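Restriction endonuclease (Mycobacterium sp., PDB 4F0Q) is a tetrameric restriction endonuclease that cleaves DNA in a cytosine-methylation-dependent manner, probably using magnesium. Local coordinates at residues G76-R81 and A231-E236; F105-G110 and L208-G213; D294-A299 and S436-Y441; A317-G322 and G337-G342. All coordinates share one frame; numbering follows the deposited sequence.

Interaction 1: residues G76-R81 and A231-E236; sequences GPDRSR and ALAAGE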
# COMPACT_ATOMS: atom_id res chain seq x y z
N GLY A 76 38.72 27.14 10.87
CA GLY A 76 39.14 26.29 11.97
C GLY A 76 40.56 25.80 11.81
O GLY A 76 41.20 26.06 10.79
N PRO A 77 41.08 25.09 12.83
CA PRO A 77 42.43 24.53 12.79
C PRO A 77 42.55 23.50 11.68
O PRO A 77 43.53 23.50 10.94
CB PRO A 77 42.56 23.84 14.16
CG PRO A 77 41.51 24.47 15.01
CD PRO A 77 40.38 24.79 14.09
N ASP A 78 41.55 22.63 11.58
CA ASP A 78 41.53 21.59 10.57
C ASP A 78 41.20 22.14 9.19
O ASP A 78 41.93 21.90 8.22
CB ASP A 78 40.54 20.49 10.95
CG ASP A 78 39.17 21.03 11.31
OD1 ASP A 78 39.08 22.23 11.67
OD2 ASP A 78 38.19 20.27 11.24
N ARG A 79 40.11 22.90 9.11
CA ARG A 79 39.67 23.49 7.85
C ARG A 79 38.60 24.55 8.10
O ARG A 79 38.10 24.69 9.22
CB ARG A 79 39.12 22.41 6.91
CG ARG A 79 38.03 21.54 7.52
CD ARG A 79 38.42 20.08 7.46
NE ARG A 79 37.26 19.19 7.43
CZ ARG A 79 36.81 18.51 8.48
NH1 ARG A 79 37.43 18.60 9.65
NH2 ARG A 79 35.75 17.73 8.35
N SER A 80 38.26 25.29 7.05
CA SER A 80 37.23 26.31 7.14
C SER A 80 35.85 25.66 7.12
O SER A 80 35.68 24.59 6.53
CB SER A 80 37.37 27.31 5.99
OG SER A 80 36.46 28.39 6.14
N ARG A 81 34.87 26.30 7.75
CA ARG A 81 33.54 25.72 7.85
C ARG A 81 32.44 26.77 8.06
O ARG A 81 32.67 27.80 8.68
CB ARG A 81 33.48 24.70 8.99
CG ARG A 81 33.60 25.32 10.38
CD ARG A 81 33.40 24.30 11.48
NE ARG A 81 33.45 24.91 12.80
CZ ARG A 81 34.57 25.10 13.49
NH1 ARG A 81 35.74 24.73 12.98
NH2 ARG A 81 34.53 25.66 14.69
N ALA A 231 38.77 28.16 17.45
CA ALA A 231 39.78 27.39 18.16
C ALA A 231 39.49 25.90 18.10
O ALA A 231 40.36 25.07 18.36
CB ALA A 231 39.89 27.86 19.60
N LEU A 232 38.25 25.56 17.77
CA LEU A 232 37.81 24.17 17.73
C LEU A 232 37.71 23.63 16.31
O LEU A 232 37.19 24.30 15.42
CB LEU A 232 36.45 24.02 18.43
CG LEU A 232 36.36 24.51 19.87
CD1 LEU A 232 34.94 24.33 20.39
CD2 LEU A 232 37.35 23.77 20.75
N ALA A 233 38.22 22.42 16.10
CA ALA A 233 38.06 21.74 14.83
C ALA A 233 36.61 21.33 14.67
O ALA A 233 35.86 21.30 15.64
CB ALA A 233 38.97 20.52 14.76
N ALA A 234 36.20 21.03 13.44
CA ALA A 234 34.82 20.67 13.15
C ALA A 234 34.38 19.42 13.92
O ALA A 234 33.22 19.30 14.31
CB ALA A 234 34.62 20.46 11.66
N GLY A 235 35.32 18.51 14.14
CA GLY A 235 35.04 17.29 14.87
C GLY A 235 35.00 17.50 16.37
O GLY A 235 34.66 16.59 17.13
N GLU A 236 35.37 18.70 16.81
CA GLU A 236 35.36 19.04 18.23
C GLU A 236 34.14 19.89 18.58
O GLU A 236 34.07 20.46 19.66
CB GLU A 236 36.63 19.80 18.60
CG GLU A 236 37.92 19.04 18.30
CD GLU A 236 39.16 19.87 18.59
OE1 GLU A 236 40.28 19.34 18.46
OE2 GLU A 236 39.01 21.06 18.96
O HOH W 1 37.09 17.76 11.91

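Interaction 2: residues F105-G110 and L208-G213; sequences FDLDHG and LAVVSG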
# COMPACT_ATOMS: atom_id res chain seq x y z
N PHE A 105 5.11 23.85 6.97
CA PHE A 105 5.66 23.37 8.24
C PHE A 105 4.86 22.22 8.81
O PHE A 105 3.67 22.36 9.12
CB PHE A 105 5.74 24.51 9.26
CG PHE A 105 6.92 25.41 9.06
CD1 PHE A 105 6.88 26.44 8.14
CD2 PHE A 105 8.08 25.23 9.81
CE1 PHE A 105 7.97 27.28 7.96
CE2 PHE A 105 9.17 26.07 9.63
CZ PHE A 105 9.11 27.09 8.71
N ASP A 106 5.51 21.07 8.95
CA ASP A 106 4.90 19.91 9.60
C ASP A 106 5.84 19.40 10.69
O ASP A 106 6.49 18.37 10.53
CB ASP A 106 4.62 18.81 8.58
CG ASP A 106 3.89 17.63 9.18
OD1 ASP A 106 3.16 17.82 10.17
OD2 ASP A 106 4.05 16.50 8.66
N LEU A 107 5.90 20.14 11.79
CA LEU A 107 6.85 19.85 12.86
C LEU A 107 6.46 18.63 13.68
O LEU A 107 7.27 18.09 14.44
CB LEU A 107 7.02 21.08 13.76
CG LEU A 107 7.49 22.36 13.06
CD1 LEU A 107 7.69 23.48 14.07
CD2 LEU A 107 8.77 22.11 12.27
N ASP A 108 5.21 18.19 13.53
CA ASP A 108 4.75 16.98 14.21
C ASP A 108 5.37 15.73 13.61
O ASP A 108 5.53 14.72 14.28
CB ASP A 108 3.22 16.89 14.16
CG ASP A 108 2.55 17.81 15.16
OD1 ASP A 108 3.20 18.76 15.62
OD2 ASP A 108 1.37 17.57 15.48
N HIS A 109 5.73 15.82 12.33
CA HIS A 109 6.37 14.70 11.64
C HIS A 109 7.79 15.06 11.20
O HIS A 109 8.39 14.37 10.39
CB HIS A 109 5.54 14.25 10.45
CG HIS A 109 4.16 13.80 10.81
ND1 HIS A 109 3.09 14.67 10.90
CD2 HIS A 109 3.67 12.57 11.11
CE1 HIS A 109 2.01 14.00 11.24
NE2 HIS A 109 2.33 12.72 11.38
N GLY A 110 8.30 16.16 11.75
CA GLY A 110 9.68 16.57 11.53
C GLY A 110 10.05 16.86 10.09
O GLY A 110 11.21 16.68 9.70
N LEU A 208 13.19 19.31 4.09
CA LEU A 208 14.02 19.40 5.28
C LEU A 208 13.53 18.46 6.37
O LEU A 208 12.32 18.34 6.61
CB LEU A 208 14.05 20.84 5.81
CG LEU A 208 14.53 21.93 4.85
CD1 LEU A 208 14.47 23.29 5.52
CD2 LEU A 208 15.94 21.63 4.36
N ALA A 209 14.47 17.81 7.05
CA ALA A 209 14.15 16.90 8.13
C ALA A 209 14.58 17.48 9.47
O ALA A 209 15.77 17.52 9.79
CB ALA A 209 14.82 15.55 7.90
N VAL A 210 13.61 17.93 10.26
CA VAL A 210 13.89 18.45 11.59
C VAL A 210 14.28 17.30 12.52
O VAL A 210 13.50 16.38 12.74
CB VAL A 210 12.68 19.19 12.18
CG1 VAL A 210 12.98 19.68 13.58
CG2 VAL A 210 12.28 20.35 11.28
N VAL A 211 15.50 17.37 13.06
CA VAL A 211 16.03 16.28 13.87
C VAL A 211 15.43 16.21 15.27
O VAL A 211 15.15 17.24 15.89
CB VAL A 211 17.57 16.35 13.98
CG1 VAL A 211 18.22 16.11 12.63
CG2 VAL A 211 18.01 17.70 14.54
N SER A 212 15.23 14.99 15.76
CA SER A 212 14.75 14.78 17.12
C SER A 212 15.79 15.27 18.11
O SER A 212 16.99 15.09 17.91
CB SER A 212 14.47 13.29 17.35
OG SER A 212 14.04 13.06 18.68
N GLY A 213 15.33 15.90 19.19
CA GLY A 213 16.22 16.48 20.17
C GLY A 213 16.80 15.48 21.15
O GLY A 213 17.83 15.73 21.77

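Interaction 3: residues D294-A299 and S436-Y441; sequences DGRKHA and STVDEY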
# COMPACT_ATOMS: atom_id res chain seq x y z
N ASP A 294 -21.49 21.26 -8.40
CA ASP A 294 -22.69 20.91 -7.67
C ASP A 294 -23.62 20.07 -8.55
O ASP A 294 -24.31 19.18 -8.06
CB ASP A 294 -23.42 22.17 -7.19
CG ASP A 294 -24.53 21.86 -6.21
OD1 ASP A 294 -24.47 20.80 -5.55
OD2 ASP A 294 -25.47 22.67 -6.10
N GLY A 295 -23.61 20.37 -9.84
CA GLY A 295 -24.40 19.63 -10.80
C GLY A 295 -23.54 18.90 -11.82
O GLY A 295 -24.03 18.45 -12.85
N ARG A 296 -22.25 18.78 -11.51
CA ARG A 296 -21.31 18.08 -12.38
C ARG A 296 -20.55 17.01 -11.60
O ARG A 296 -19.44 17.24 -11.12
CB ARG A 296 -20.33 19.08 -13.02
CG ARG A 296 -21.01 20.13 -13.88
CD ARG A 296 -20.00 21.11 -14.45
NE ARG A 296 -20.62 22.07 -15.36
CZ ARG A 296 -21.14 23.23 -14.99
NH1 ARG A 296 -21.12 23.59 -13.71
NH2 ARG A 296 -21.68 24.03 -15.89
N LYS A 297 -21.16 15.84 -11.50
CA LYS A 297 -20.64 14.75 -10.67
C LYS A 297 -19.36 14.12 -11.23
O LYS A 297 -18.33 14.06 -10.56
CB LYS A 297 -21.72 13.68 -10.51
CG LYS A 297 -21.29 12.46 -9.70
CD LYS A 297 -22.41 11.43 -9.66
CE LYS A 297 -22.00 10.19 -8.89
NZ LYS A 297 -21.71 10.49 -7.47
N HIS A 298 -19.43 13.66 -12.48
CA HIS A 298 -18.33 12.90 -13.07
C HIS A 298 -17.17 13.78 -13.52
O HIS A 298 -16.02 13.33 -13.58
CB HIS A 298 -18.85 12.03 -14.21
CG HIS A 298 -19.98 11.13 -13.81
ND1 HIS A 298 -19.79 9.88 -13.26
CD2 HIS A 298 -21.33 11.31 -13.86
CE1 HIS A 298 -20.96 9.33 -13.00
NE2 HIS A 298 -21.91 10.18 -13.35
N ALA A 299 -17.46 15.04 -13.83
CA ALA A 299 -16.41 16.01 -14.10
C ALA A 299 -15.63 16.23 -12.82
O ALA A 299 -14.40 16.35 -12.83
CB ALA A 299 -17.01 17.32 -14.59
N SER A 436 -11.72 21.76 -18.80
CA SER A 436 -11.03 20.53 -19.17
C SER A 436 -11.74 19.32 -18.57
O SER A 436 -12.00 18.33 -19.26
CB SER A 436 -9.57 20.57 -18.71
OG SER A 436 -8.92 19.34 -18.97
N THR A 437 -12.06 19.41 -17.28
CA THR A 437 -12.75 18.32 -16.59
C THR A 437 -14.14 18.06 -17.16
O THR A 437 -14.58 16.92 -17.25
CB THR A 437 -12.86 18.58 -15.07
OG1 THR A 437 -13.63 19.76 -14.84
CG2 THR A 437 -11.48 18.74 -14.45
N VAL A 438 -14.83 19.13 -17.54
CA VAL A 438 -16.17 19.00 -18.12
C VAL A 438 -16.11 18.36 -19.51
O VAL A 438 -16.95 17.53 -19.86
CB VAL A 438 -16.88 20.37 -18.20
CG1 VAL A 438 -18.18 20.25 -18.99
CG2 VAL A 438 -17.15 20.90 -16.81
N ASP A 439 -15.11 18.74 -20.29
CA ASP A 439 -15.01 18.29 -21.67
C ASP A 439 -14.37 16.91 -21.83
O ASP A 439 -14.58 16.24 -22.85
CB ASP A 439 -14.23 19.30 -22.51
CG ASP A 439 -14.93 20.64 -22.62
OD1 ASP A 439 -16.18 20.66 -22.65
OD2 ASP A 439 -14.23 21.67 -22.67
N GLU A 440 -13.60 16.47 -20.84
CA GLU A 440 -12.81 15.26 -21.01
C GLU A 440 -13.16 14.10 -20.07
O GLU A 440 -12.46 13.09 -20.05
CB GLU A 440 -11.32 15.58 -20.90
CG GLU A 440 -10.84 16.64 -21.88
CD GLU A 440 -9.36 16.92 -21.76
OE1 GLU A 440 -8.67 16.19 -21.02
OE2 GLU A 440 -8.88 17.88 -22.40
N TYR A 441 -14.25 14.22 -19.31
CA TYR A 441 -14.59 13.16 -18.35
C TYR A 441 -15.19 11.92 -19.01
O TYR A 441 -15.01 10.81 -18.52
CB TYR A 441 -15.48 13.69 -17.22
CG TYR A 441 -16.94 13.88 -17.59
CD1 TYR A 441 -17.85 12.84 -17.46
CD2 TYR A 441 -17.41 15.11 -18.03
CE1 TYR A 441 -19.19 13.01 -17.78
CE2 TYR A 441 -18.75 15.29 -18.36
CZ TYR A 441 -19.63 14.24 -18.23
OH TYR A 441 -20.96 14.41 -18.55

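Interaction 4: residues A317-G322 and G337-G342; sequences ARYKEG and GRIDMG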
# COMPACT_ATOMS: atom_id res chain seq x y z
N ALA A 317 5.60 9.81 -4.52
CA ALA A 317 5.01 8.57 -5.02
C ALA A 317 4.77 8.64 -6.52
O ALA A 317 4.15 9.58 -7.02
CB ALA A 317 3.71 8.28 -4.28
N ARG A 318 5.25 7.63 -7.24
CA ARG A 318 5.08 7.58 -8.68
C ARG A 318 3.70 7.05 -9.06
O ARG A 318 3.46 5.85 -9.07
CB ARG A 318 6.19 6.75 -9.34
CG ARG A 318 7.59 7.31 -9.06
CD ARG A 318 8.65 6.64 -9.92
NE ARG A 318 8.27 6.58 -11.33
CZ ARG A 318 8.48 7.55 -12.22
NH1 ARG A 318 9.07 8.68 -11.84
NH2 ARG A 318 8.09 7.39 -13.48
N TYR A 319 2.80 7.98 -9.38
CA TYR A 319 1.42 7.64 -9.65
C TYR A 319 1.18 7.44 -11.15
O TYR A 319 1.73 8.17 -11.98
CB TYR A 319 0.51 8.75 -9.10
CG TYR A 319 -0.96 8.41 -9.08
CD1 TYR A 319 -1.77 8.69 -10.17
CD2 TYR A 319 -1.54 7.83 -7.96
CE1 TYR A 319 -3.12 8.39 -10.15
CE2 TYR A 319 -2.89 7.53 -7.93
CZ TYR A 319 -3.67 7.82 -9.03
OH TYR A 319 -5.02 7.52 -9.00
N LYS A 320 0.37 6.45 -11.48
CA LYS A 320 0.01 6.19 -12.87
C LYS A 320 -1.48 6.42 -13.08
O LYS A 320 -2.31 5.85 -12.37
CB LYS A 320 0.40 4.77 -13.28
CG LYS A 320 1.88 4.45 -13.10
CD LYS A 320 2.75 5.42 -13.89
CE LYS A 320 4.23 5.18 -13.59
NZ LYS A 320 4.64 3.79 -13.94
N GLU A 321 -1.81 7.25 -14.06
CA GLU A 321 -3.20 7.58 -14.37
C GLU A 321 -3.95 6.37 -14.93
O GLU A 321 -3.53 5.77 -15.91
CB GLU A 321 -3.26 8.74 -15.36
CG GLU A 321 -4.64 9.02 -15.93
CD GLU A 321 -4.65 10.17 -16.91
OE1 GLU A 321 -5.51 10.18 -17.82
OE2 GLU A 321 -3.80 11.08 -16.77
N GLY A 322 -5.06 6.03 -14.29
CA GLY A 322 -5.86 4.90 -14.72
C GLY A 322 -7.07 5.32 -15.54
O GLY A 322 -6.94 5.63 -16.72
N GLY A 337 -6.49 4.30 -10.19
CA GLY A 337 -5.13 4.68 -10.51
C GLY A 337 -4.16 3.62 -10.02
O GLY A 337 -4.57 2.54 -9.59
N ARG A 338 -2.86 3.92 -10.06
CA ARG A 338 -1.85 2.96 -9.63
C ARG A 338 -0.57 3.64 -9.16
O ARG A 338 -0.11 4.61 -9.76
CB ARG A 338 -1.53 1.98 -10.76
CG ARG A 338 -0.63 0.83 -10.35
CD ARG A 338 -0.17 0.02 -11.55
NE ARG A 338 0.77 0.78 -12.38
CZ ARG A 338 1.38 0.28 -13.46
NH1 ARG A 338 1.16 -0.97 -13.83
NH2 ARG A 338 2.21 1.04 -14.15
N ILE A 339 -0.00 3.12 -8.08
CA ILE A 339 1.28 3.63 -7.58
C ILE A 339 2.33 2.53 -7.64
O ILE A 339 2.08 1.40 -7.21
CB ILE A 339 1.16 4.15 -6.14
CG1 ILE A 339 0.12 5.26 -6.04
CG2 ILE A 339 2.51 4.64 -5.63
CD1 ILE A 339 -0.06 5.80 -4.65
N ASP A 340 3.50 2.85 -8.17
CA ASP A 340 4.60 1.90 -8.19
C ASP A 340 5.48 2.08 -6.96
O ASP A 340 6.34 2.95 -6.92
CB ASP A 340 5.43 2.05 -9.46
CG ASP A 340 4.65 1.71 -10.71
OD1 ASP A 340 3.69 0.91 -10.62
OD2 ASP A 340 4.98 2.24 -11.79
N MET A 341 5.24 1.25 -5.94
CA MET A 341 5.97 1.35 -4.68
C MET A 341 7.32 0.64 -4.74
O MET A 341 7.38 -0.56 -5.02
CB MET A 341 5.13 0.83 -3.52
CG MET A 341 3.91 1.68 -3.21
SD MET A 341 2.96 1.12 -1.79
CE MET A 341 4.17 1.30 -0.48
N GLY A 342 8.38 1.38 -4.47
CA GLY A 342 9.73 0.85 -4.55
C GLY A 342 10.62 1.77 -5.36
O GLY A 342 10.51 2.99 -5.27

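Interaction 1: residues G76-R81 and A231-E236
G76 and A233 mark where the two backbones come closest, their CA atoms 5.5 Å apart; segment 76-81 turns into strand 80-81, while 231-236 is an irregular loop with a short 3-10 segment at A234-G235. Side chains of the first segment grip main-chain atoms of the second. D78 has CG between the backbone N and the carbonyl carbon (chi1 51°), which directs its carboxylate at the loop. OD2 of D78 accepts the N-H of A234 at 3.1 Å, on its syn side but 31° out of the carboxylate plane, and OD1 rests against A233. R81 stretches out from CG to NE and brings NH1 to within 2.9 Å of L232 O. That donor lies in the carbonyl plane, though the bond is bent; NH2 adds a weak second bond to the same oxygen. A234 CA sits over one face of this guanidinium, whose NE is bonded to R227 O. P77 completes the fit, with its CD 3.5 Å from L232 O. R79, alongside, forms a salt bridge with E148. The arrangement is a surface docking of a beta hairpin turn, between strands 74-75 and 80-81, onto the loop following helix 222-227 in the AspBHI-like N-terminal region.

Interaction 2: residues F105-G110 and L208-G213
G110 and V210 are joined by the one hydrogen bond of this contact, from V210 N to G110 O at 2.8 Å. The donor does not approach on a lone pair: it stands 42° above the carbonyl plane of G110. The same oxygen also receives a CA-H...O contact from A209, whose CA is 3.3 Å away, so two neighbouring residues of the strand close on a single carbonyl, and V210 CB lies against it as well. G110 has a positive phi of 62°, which by itself favours glycine.

The apolar part is small. L107 CD2 meets V210 CG2 at 4.0 Å, the two side chains crossing obliquely. CG2 of V210 is anti to the carbonyl carbon, the branch position that faces the leucine.

Within 105-110, a type I turn from D106 to H109 sets up the contact. H109 N bonds to D106 O, and H109 ND1 makes a straight but weak bond to D106 OD1, which lies in the plane of the imidazole. D108, also on the turn, forms a salt bridge with R193 of the second subunit.

The turn links strands 104-106 and 111-115, and the glycine that ends it bonds to the end of strand 200-210, which pairs with 111-115 on one side and 175-193 on the other. From strand 156-166, L158 packs on V210 and R160 on L107.

Interaction 3: residues D294-A299 and S436-Y441
A299 and T437 are the backbone's nearest pair, with CA atoms 5.0 Å apart, where the first turn of helix 297-314 meets the C-terminal end of helix 430-440. No hydrogen bond crosses between the two segments; the fit is made by van der Waals packing. Y441 does much of it. Its CG lies between the backbone N and the carbonyl carbon (chi1 77°), which swings the ring back onto the start of the facing helix. There A299 N sits over one face of the phenol ring, 4.0 Å above its plane and toward the rim, while H298 CB presses on CD1 of Y441 at 3.5 Å. The small A299 is consistent with the close backbone approach: its CB lies 3.6 Å from T437 O and also packs on V438 and on CD2 of Y441. In return, T437 CB touches A299 O at 3.5 Å. The hydroxyl of T437 is engaged with L434 O and with Y293 OH, so the threonine meets A299 chiefly through carbon. At the margin, the CD methylene of R296, a residue at the N-cap position, rests on V438 CG2 at 3.7 Å; its guanidinium turns instead to F292, bonding the carbonyl oxygen through NH1 and making a cation-pi contact with the ring. H298 ND1 bonds to E301, and this histidine side chain lies about 7 Å from the bound magnesium. Thus the start of helix 297-314 packs against the end of helix 430-440 and the residue following it, in the PD-(D/E)XK-type nuclease domain, close to the metal site formed by D334, Q355 and A356.

Interaction 4: residues A317-G322 and G337-G342
R338 O is gripped from the facing strand by K320 N, at 2.6 Å with the donor nearly in line with the C=O, and by a CA-H...O contact from Y319. The same oxygen lies over one face of the Y319 ring, toward its rim. R338 N returns a bond to K320 O, and D340 N donates to R318 O at 3.1 Å, so strands 319-322 and 337-342 run antiparallel, their directions 159° apart. Y319, with CG anti to its N (chi1 -169°), lays its ring along the partner strand: CD2 meets I339 CG1 at 3.6 Å, and OH reaches G337 CA at 3.2 Å, where the glycine leaves space for it. On the other face, K320 bends so that NZ meets D340 OD2 at 2.7 Å, almost on the line of the C-O bond. R338 presents its guanidinium edge to K320 CG and leans on D340 by charge alone, so both cations probably share the single carboxylate. E321 makes backbone bonds and a salt bridge, to R247, with the third subunit, while the Y319 ring also meets that of F312, planes nearly parallel. This beta hairpin is outermost, within this chain, in the five-stranded sheet of a PD-(D/E)XK nuclease fold, its second strand beginning just after the metal ligand D334.

Overall arrangement
Interactions 1 and 2 both belong to the N-terminal, probably DNA-recognising region, and interactions 3 and 4 to the nuclease region; the two within each region are about 28 Å and 23 Å apart between centres. Interaction 1 lies at the surface and depends on charged side chains holding main-chain atoms. Interaction 2, close to the centre of the chain, is buried and small, tied by a single backbone bond. Interaction 3 is partly buried and interaction 4 buried; their elements, helix 297-314 and strand 319-324, follow each other in the chain. The former is packing without hydrogen bonds between the segments, the latter a regular hairpin with a salt-bridge network. Interactions 1 and 3 sit on opposite sides of the chain's centre.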